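Beta-agarase (Persicobacter, PDB 6AII) cleaves agar polysaccharide as a family GH16 beta-agarase that produces neoagarobiose, probably by hydrolysing its beta-1,4 linkages. Local coordinates at residues Lys125-Met137 and Asp147-Arg160. Sequence-based numbering, arbitrary orientation.
Sequences KIADAVFANNVWM and DICENYGGLGDPGR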
ATOM      1  N   LYS A 125      -7.081   5.920  -6.830  1.00 19.76           N
ATOM      2  CA  LYS A 125      -6.986   5.745  -8.261  1.00 19.05           C
ATOM      3  C   LYS A 125      -5.497   5.567  -8.599  1.00 17.40           C
ATOM      4  O   LYS A 125      -4.733   6.529  -8.545  1.00 17.31           O
ATOM      5  CB  LYS A 125      -7.546   6.955  -9.001  1.00 20.94           C
ATOM      6  CG  LYS A 125      -8.107   6.681 -10.381  1.00 23.73           C
ATOM      7  CD  LYS A 125      -7.101   6.365 -11.372  1.00 23.27           C
ATOM      8  CE  LYS A 125      -6.139   7.478 -11.680  1.00 27.12           C
ATOM      9  NZ  LYS A 125      -5.175   6.968 -12.706  1.00 28.15           N
ATOM     10  N   ILE A 126      -5.159   4.325  -8.797  1.00 18.45           N
ATOM     11  CA  ILE A 126      -3.762   3.942  -9.132  1.00 18.13           C
ATOM     12  C   ILE A 126      -3.338   4.688 -10.409  1.00 18.14           C
ATOM     13  O   ILE A 126      -4.109   4.810 -11.350  1.00 20.31           O
ATOM     14  CB  ILE A 126      -3.701   2.426  -9.218  1.00 19.48           C
ATOM     15  CG1 ILE A 126      -3.720   1.875  -7.774  1.00 23.09           C
ATOM     16  CG2 ILE A 126      -2.418   1.976  -9.974  1.00 20.88           C
ATOM     17  CD1 ILE A 126      -4.012   0.452  -7.605  1.00 28.90           C
ATOM     18  N   ALA A 127      -2.122   5.225 -10.397  1.00 16.94           N
ATOM     19  CA  ALA A 127      -1.581   5.952 -11.546  1.00 18.64           C
ATOM     20  C   ALA A 127      -1.528   5.048 -12.784  1.00 17.49           C
ATOM     21  O   ALA A 127      -1.107   3.906 -12.697  1.00 19.73           O
ATOM     22  CB  ALA A 127      -0.224   6.457 -11.239  1.00 17.99           C
ATOM     23  N   ASP A 128      -1.933   5.657 -13.924  1.00 18.48           N
ATOM     24  CA  ASP A 128      -1.804   4.958 -15.179  1.00 19.65           C
ATOM     25  C   ASP A 128      -0.412   5.237 -15.734  1.00 18.80           C
ATOM     26  O   ASP A 128      -0.255   5.923 -16.694  1.00 20.30           O
ATOM     27  CB  ASP A 128      -2.910   5.363 -16.132  1.00 20.76           C
ATOM     28  CG  ASP A 128      -2.968   4.484 -17.362  1.00 22.77           C
ATOM     29  OD1 ASP A 128      -2.197   3.494 -17.417  1.00 21.51           O
ATOM     30  OD2 ASP A 128      -3.853   4.818 -18.206  1.00 24.93           O
ATOM     31  N   ALA A 129       0.547   4.673 -15.040  1.00 18.60           N
ATOM     32  CA  ALA A 129       1.983   4.966 -15.240  1.00 20.78           C
ATOM     33  C   ALA A 129       2.783   3.798 -14.704  1.00 18.92           C
ATOM     34  O   ALA A 129       2.308   3.000 -13.906  1.00 18.87           O
ATOM     35  CB  ALA A 129       2.353   6.245 -14.536  1.00 20.90           C
ATOM     36  N   VAL A 130       4.027   3.667 -15.144  1.00 17.59           N
ATOM     37  CA  VAL A 130       4.848   2.512 -14.772  1.00 18.66           C
ATOM     38  C   VAL A 130       5.644   2.824 -13.499  1.00 19.39           C
ATOM     39  O   VAL A 130       6.841   3.233 -13.589  1.00 19.65           O
ATOM     40  CB  VAL A 130       5.754   2.055 -15.930  1.00 19.01           C
ATOM     41  CG1 VAL A 130       6.456   0.754 -15.581  1.00 19.54           C
ATOM     42  CG2 VAL A 130       4.850   1.804 -17.126  1.00 20.71           C
ATOM     43  N   PHE A 131       4.987   2.671 -12.328  1.00 18.74           N
ATOM     44  CA  PHE A 131       5.673   2.801 -11.055  1.00 18.37           C
ATOM     45  C   PHE A 131       4.812   2.166  -9.973  1.00 17.65           C
ATOM     46  O   PHE A 131       3.609   1.931 -10.206  1.00 18.88           O
ATOM     47  CB  PHE A 131       6.032   4.266 -10.736  1.00 19.56           C
ATOM     48  CG  PHE A 131       4.984   5.337 -10.712  1.00 19.43           C
ATOM     49  CD1 PHE A 131       3.966   5.343  -9.764  1.00 19.83           C
ATOM     50  CD2 PHE A 131       4.991   6.347 -11.669  1.00 18.49           C
ATOM     51  CE1 PHE A 131       2.992   6.336  -9.765  1.00 18.63           C
ATOM     52  CE2 PHE A 131       4.054   7.363 -11.641  1.00 19.30           C
ATOM     53  CZ  PHE A 131       3.042   7.344 -10.709  1.00 20.87           C
ATOM     54  N   ALA A 132       5.387   1.983  -8.806  1.00 17.90           N
ATOM     55  CA  ALA A 132       4.702   1.352  -7.666  1.00 19.23           C
ATOM     56  C   ALA A 132       3.769   2.346  -6.992  1.00 18.39           C
ATOM     57  O   ALA A 132       4.113   3.512  -6.826  1.00 18.17           O
ATOM     58  CB  ALA A 132       5.667   0.813  -6.663  1.00 18.96           C
ATOM     59  N   ASN A 133       2.548   1.848  -6.691  1.00 16.37           N
ATOM     60  CA  ASN A 133       1.515   2.577  -5.995  1.00 18.04           C
ATOM     61  C   ASN A 133       1.216   1.750  -4.731  1.00 17.70           C
ATOM     62  O   ASN A 133       0.695   0.655  -4.836  1.00 18.91           O
ATOM     63  CB  ASN A 133       0.266   2.708  -6.854  1.00 18.40           C
ATOM     64  CG  ASN A 133       0.417   3.524  -8.109  1.00 17.70           C
ATOM     65  OD1 ASN A 133      -0.312   4.539  -8.196  1.00 19.58           O
ATOM     66  ND2 ASN A 133       1.217   3.049  -9.102  1.00 18.16           N
ATOM     67  N   ASN A 134       1.569   2.270  -3.541  1.00 17.49           N
ATOM     68  CA  ASN A 134       1.627   1.454  -2.339  1.00 19.15           C
ATOM     69  C   ASN A 134       0.743   2.051  -1.213  1.00 18.42           C
ATOM     70  O   ASN A 134       0.714   3.240  -1.023  1.00 18.94           O
ATOM     71  CB  ASN A 134       3.038   1.405  -1.785  1.00 19.99           C
ATOM     72  CG  ASN A 134       4.041   0.736  -2.701  1.00 22.97           C
ATOM     73  OD1 ASN A 134       3.735  -0.218  -3.423  1.00 23.75           O
ATOM     74  ND2 ASN A 134       5.262   1.265  -2.620  1.00 26.63           N
ATOM     75  N   VAL A 135       0.080   1.171  -0.509  1.00 17.76           N
ATOM     76  CA  VAL A 135      -0.676   1.470   0.706  1.00 18.69           C
ATOM     77  C   VAL A 135      -0.256   0.401   1.731  1.00 19.33           C
ATOM     78  O   VAL A 135      -0.453  -0.792   1.514  1.00 19.31           O
ATOM     79  CB  VAL A 135      -2.197   1.435   0.505  1.00 22.10           C
ATOM     80  CG1 VAL A 135      -2.891   1.878   1.784  1.00 23.89           C
ATOM     81  CG2 VAL A 135      -2.648   2.288  -0.649  1.00 22.70           C
ATOM     82  N   TRP A 136       0.371   0.829   2.827  1.00 19.14           N
ATOM     83  CA  TRP A 136       0.938  -0.149   3.731  1.00 19.01           C
ATOM     84  C   TRP A 136       1.075   0.455   5.122  1.00 20.36           C
ATOM     85  O   TRP A 136       0.861   1.620   5.287  1.00 19.99           O
ATOM     86  CB  TRP A 136       2.248  -0.727   3.210  1.00 21.59           C
ATOM     87  CG  TRP A 136       3.319   0.272   2.895  1.00 22.41           C
ATOM     88  CD1 TRP A 136       3.335   1.207   1.893  1.00 23.24           C
ATOM     89  CD2 TRP A 136       4.564   0.414   3.585  1.00 21.88           C
ATOM     90  NE1 TRP A 136       4.516   1.905   1.886  1.00 23.09           N
ATOM     91  CE2 TRP A 136       5.275   1.434   2.929  1.00 23.56           C
ATOM     92  CE3 TRP A 136       5.094  -0.237   4.705  1.00 22.06           C
ATOM     93  CZ2 TRP A 136       6.562   1.778   3.309  1.00 23.69           C
ATOM     94  CZ3 TRP A 136       6.367   0.118   5.081  1.00 25.18           C
ATOM     95  CH2 TRP A 136       7.042   1.164   4.435  1.00 24.30           C
ATOM     96  N   MET A 137       1.387  -0.394   6.074  1.00 18.10           N
ATOM     97  CA  MET A 137       1.434   0.053   7.457  1.00 18.99           C
ATOM     98  C   MET A 137       2.687  -0.535   8.112  1.00 19.32           C
ATOM     99  O   MET A 137       3.065  -1.666   7.818  1.00 18.62           O
ATOM    100  CB  MET A 137       0.176  -0.449   8.185  1.00 19.60           C
ATOM    101  CG  MET A 137      -1.111  -0.038   7.469  1.00 19.70           C
ATOM    102  SD  MET A 137      -2.573  -0.150   8.548  1.00 22.42           S
ATOM    103  CE  MET A 137      -2.623  -1.902   8.780  1.00 23.54           C
ATOM    104  N   ASP A 147       0.868  -5.043   4.393  1.00 19.13           N
ATOM    105  CA  ASP A 147       0.790  -4.445   3.048  1.00 19.73           C
ATOM    106  C   ASP A 147      -0.647  -4.614   2.515  1.00 20.18           C
ATOM    107  O   ASP A 147      -1.041  -5.771   2.142  1.00 23.71           O
ATOM    108  CB  ASP A 147       1.744  -5.142   2.096  1.00 19.98           C
ATOM    109  CG  ASP A 147       3.155  -5.088   2.657  1.00 23.67           C
ATOM    110  OD1 ASP A 147       3.589  -3.983   3.034  1.00 24.27           O
ATOM    111  OD2 ASP A 147       3.718  -6.190   2.847  1.00 27.94           O
ATOM    112  N   ILE A 148      -1.342  -3.443   2.490  1.00 18.23           N
ATOM    113  CA  ILE A 148      -2.696  -3.362   2.046  1.00 16.57           C
ATOM    114  C   ILE A 148      -2.725  -3.511   0.520  1.00 19.82           C
ATOM    115  O   ILE A 148      -3.562  -4.205  -0.025  1.00 18.25           O
ATOM    116  CB  ILE A 148      -3.381  -2.114   2.572  1.00 18.84           C
ATOM    117  CG1 ILE A 148      -3.412  -2.155   4.112  1.00 21.39           C
ATOM    118  CG2 ILE A 148      -4.787  -2.003   2.033  1.00 20.64           C
ATOM    119  CD1 ILE A 148      -3.942  -0.927   4.768  1.00 20.56           C
ATOM    120  N   CYS A 149      -1.820  -2.826  -0.134  1.00 21.41           N
ATOM    121  CA  CYS A 149      -1.775  -2.828  -1.618  1.00 22.37           C
ATOM    122  C   CYS A 149      -0.345  -2.500  -2.056  1.00 20.60           C
ATOM    123  O   CYS A 149       0.156  -1.452  -1.674  1.00 19.86           O
ATOM    124  CB  CYS A 149      -2.710  -1.769  -2.166  1.00 20.39           C
ATOM    125  SG  CYS A 149      -2.496  -1.426  -3.968  1.00 23.25           S
ATOM    126  N   GLU A 150       0.292  -3.370  -2.836  1.00 20.27           N
ATOM    127  CA  GLU A 150       1.430  -2.996  -3.628  1.00 20.16           C
ATOM    128  C   GLU A 150       1.057  -3.331  -5.063  1.00 22.32           C
ATOM    129  O   GLU A 150       0.674  -4.458  -5.373  1.00 20.21           O
ATOM    130  CB  GLU A 150       2.768  -3.691  -3.280  1.00 20.95           C
ATOM    131  CG  GLU A 150       3.131  -3.552  -1.840  1.00 23.50           C
ATOM    132  CD  GLU A 150       4.450  -4.273  -1.564  1.00 29.14           C
ATOM    133  OE1 GLU A 150       4.339  -5.358  -0.978  1.00 26.75           O
ATOM    134  OE2 GLU A 150       5.553  -3.785  -2.027  1.00 27.12           O
ATOM    135  N   ASN A 151       1.065  -2.322  -5.898  1.00 19.30           N
ATOM    136  CA  ASN A 151       0.622  -2.451  -7.270  1.00 21.51           C
ATOM    137  C   ASN A 151       1.540  -1.623  -8.145  1.00 19.37           C
ATOM    138  O   ASN A 151       2.144  -0.665  -7.615  1.00 20.84           O
ATOM    139  CB  ASN A 151      -0.826  -1.964  -7.362  1.00 23.50           C
ATOM    140  CG  ASN A 151      -1.295  -1.710  -8.780  1.00 27.21           C
ATOM    141  OD1 ASN A 151      -1.063  -0.614  -9.267  1.00 28.89           O
ATOM    142  ND2 ASN A 151      -1.680  -2.763  -9.448  1.00 32.14           N
ATOM    143  N   TYR A 152       1.696  -2.022  -9.386  1.00 19.75           N
ATOM    144  CA  TYR A 152       2.698  -1.440 -10.227  1.00 20.29           C
ATOM    145  C   TYR A 152       2.159  -0.624 -11.378  1.00 19.95           C
ATOM    146  O   TYR A 152       2.873  -0.394 -12.394  1.00 20.01           O
ATOM    147  CB  TYR A 152       3.615  -2.595 -10.660  1.00 24.48           C
ATOM    148  CG  TYR A 152       4.362  -3.113  -9.460  1.00 22.14           C
ATOM    149  CD1 TYR A 152       5.482  -2.437  -8.973  1.00 27.29           C
ATOM    150  CD2 TYR A 152       3.848  -4.144  -8.719  1.00 25.80           C
ATOM    151  CE1 TYR A 152       6.128  -2.874  -7.825  1.00 29.59           C
ATOM    152  CE2 TYR A 152       4.467  -4.583  -7.564  1.00 29.38           C
ATOM    153  CZ  TYR A 152       5.602  -3.930  -7.117  1.00 30.09           C
ATOM    154  OH  TYR A 152       6.180  -4.301  -5.935  1.00 41.39           O
ATOM    155  N   GLY A 153       0.929  -0.141 -11.339  1.00 18.54           N
ATOM    156  CA  GLY A 153       0.469   0.908 -12.211  1.00 20.60           C
ATOM    157  C   GLY A 153      -0.063   0.384 -13.554  1.00 20.35           C
ATOM    158  O   GLY A 153      -0.773  -0.643 -13.639  1.00 21.91           O
ATOM    159  N   GLY A 154       0.282   1.115 -14.586  1.00 19.79           N
ATOM    160  CA  GLY A 154      -0.281   0.896 -15.903  1.00 19.31           C
ATOM    161  C   GLY A 154       0.672   0.222 -16.865  1.00 22.31           C
ATOM    162  O   GLY A 154       1.756  -0.193 -16.497  1.00 20.13           O
ATOM    163  N   LEU A 155       0.293   0.176 -18.147  1.00 21.39           N
ATOM    164  CA  LEU A 155       1.094  -0.555 -19.115  1.00 22.37           C
ATOM    165  C   LEU A 155       2.089   0.342 -19.860  1.00 23.63           C
ATOM    166  O   LEU A 155       2.924  -0.198 -20.566  1.00 25.38           O
ATOM    167  CB  LEU A 155       0.133  -1.210 -20.119  1.00 21.98           C
ATOM    168  CG  LEU A 155      -0.838  -2.213 -19.537  1.00 27.72           C
ATOM    169  CD1 LEU A 155      -1.733  -2.755 -20.656  1.00 34.43           C
ATOM    170  CD2 LEU A 155      -0.122  -3.362 -18.858  1.00 31.19           C
ATOM    171  N   GLY A 156       1.956   1.646 -19.767  1.00 20.90           N
ATOM    172  CA  GLY A 156       2.789   2.604 -20.406  1.00 23.85           C
ATOM    173  C   GLY A 156       2.343   2.867 -21.840  1.00 24.65           C
ATOM    174  O   GLY A 156       1.316   2.356 -22.319  1.00 27.39           O
ATOM    175  N   ASP A 157       3.111   3.707 -22.486  1.00 25.40           N
ATOM    176  CA  ASP A 157       2.914   4.020 -23.919  1.00 28.38           C
ATOM    177  C   ASP A 157       3.469   2.854 -24.740  1.00 28.40           C
ATOM    178  O   ASP A 157       4.228   2.013 -24.273  1.00 28.08           O
ATOM    179  CB  ASP A 157       3.643   5.319 -24.296  1.00 29.03           C
ATOM    180  CG  ASP A 157       2.981   6.610 -23.820  1.00 31.51           C
ATOM    181  OD1 ASP A 157       1.842   6.562 -23.235  1.00 31.20           O
ATOM    182  OD2 ASP A 157       3.620   7.687 -24.002  1.00 32.48           O
ATOM    183  N   PRO A 158       3.040   2.815 -26.037  1.00 30.37           N
ATOM    184  CA  PRO A 158       3.522   1.756 -26.915  1.00 32.44           C
ATOM    185  C   PRO A 158       5.045   1.796 -27.000  1.00 31.02           C
ATOM    186  O   PRO A 158       5.658   2.833 -26.779  1.00 35.17           O
ATOM    187  CB  PRO A 158       2.880   2.107 -28.274  1.00 35.41           C
ATOM    188  CG  PRO A 158       1.602   2.810 -27.918  1.00 34.81           C
ATOM    189  CD  PRO A 158       1.914   3.556 -26.620  1.00 34.14           C
ATOM    190  N   GLY A 159       5.627   0.651 -27.304  1.00 34.67           N
ATOM    191  CA  GLY A 159       7.057   0.590 -27.607  1.00 34.96           C
ATOM    192  C   GLY A 159       7.856  -0.170 -26.573  1.00 39.71           C
ATOM    193  O   GLY A 159       9.058  -0.347 -26.754  1.00 34.83           O
ATOM    194  N   ARG A 160       7.215  -0.623 -25.472  1.00 32.31           N
ATOM    195  CA  ARG A 160       7.970  -1.348 -24.490  1.00 26.16           C
ATOM    196  C   ARG A 160       8.145  -2.788 -24.927  1.00 27.63           C
ATOM    197  O   ARG A 160       7.165  -3.428 -25.342  1.00 29.17           O
ATOM    198  CB  ARG A 160       7.245  -1.290 -23.136  1.00 25.17           C
ATOM    199  CG  ARG A 160       7.307   0.081 -22.486  1.00 24.58           C
ATOM    200  CD  ARG A 160       6.380   0.194 -21.238  1.00 20.33           C
ATOM    201  NE  ARG A 160       6.680   1.430 -20.502  1.00 20.45           N
ATOM    202  CZ  ARG A 160       7.717   1.599 -19.693  1.00 18.15           C
ATOM    203  NH1 ARG A 160       8.460   0.551 -19.338  1.00 20.06           N
ATOM    204  NH2 ARG A 160       7.964   2.805 -19.208  1.00 20.79           N
TER
HETATM  205  O   HOH W   1      -2.235   1.295 -18.941  1.00 23.98           O
HETATM  206  O   HOH W   2       0.180   3.809 -18.983  1.00 25.44           O
HETATM  207  O   HOH W   3       5.820  -2.009  -4.005  1.00 26.40           O
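With chi1 at 165°, Asn151 turns its amide away from its own backbone N and against Ile126, whose CG2 branch points the same way from N and lies only 3.0 Å from Asn151 OD1, a tight fit. Ile126 CD1 flanks the same amide. OD1 also takes the N-H of Gly153 (N to OD1 2.9 Å) from above its carbonyl plane, closing an Asx turn, while ND2 reaches His172 O. A leucine in place of Asn151 would probably leave Gly153 N and His172 O without these partners and the turn less firmly set. Just beyond, Gly154 N binds Ala129 O at 2.8 Å; a CB on Gly153 would run into that oxygen, and one on Gly154 into Asp128 OD1. Two waters link Asp128 OD1 to the N-H groups of Leu155 and Gly156. Val130 CG2 sits over one face of the Arg160 guanidinium, which Glu303 holds by a salt bridge.

Along the antiparallel hairpin, Val135 O accepts from Cys149 N (3.0 Å) and weakly from Ile148 N, the mark of a classic beta bulge. Asp147 and Glu150 project with Asn134 and Trp136, consistent with the bulged E-x-D-x-x-E active-site motif of GH16. A water bridges Asn134 OD1 (2.8 Å) and Glu150 OE2 (2.7 Å), and His174 holds OE1. Strand 132-139 lies between strands 144-151 and 280-287, and 144-151 pairs in turn with 173-181; Ile148 and Cys149 pack on strand 217-225 of the other sheet, joining the two sheets of the beta-jelly-roll sandwich of GH16 enzymes.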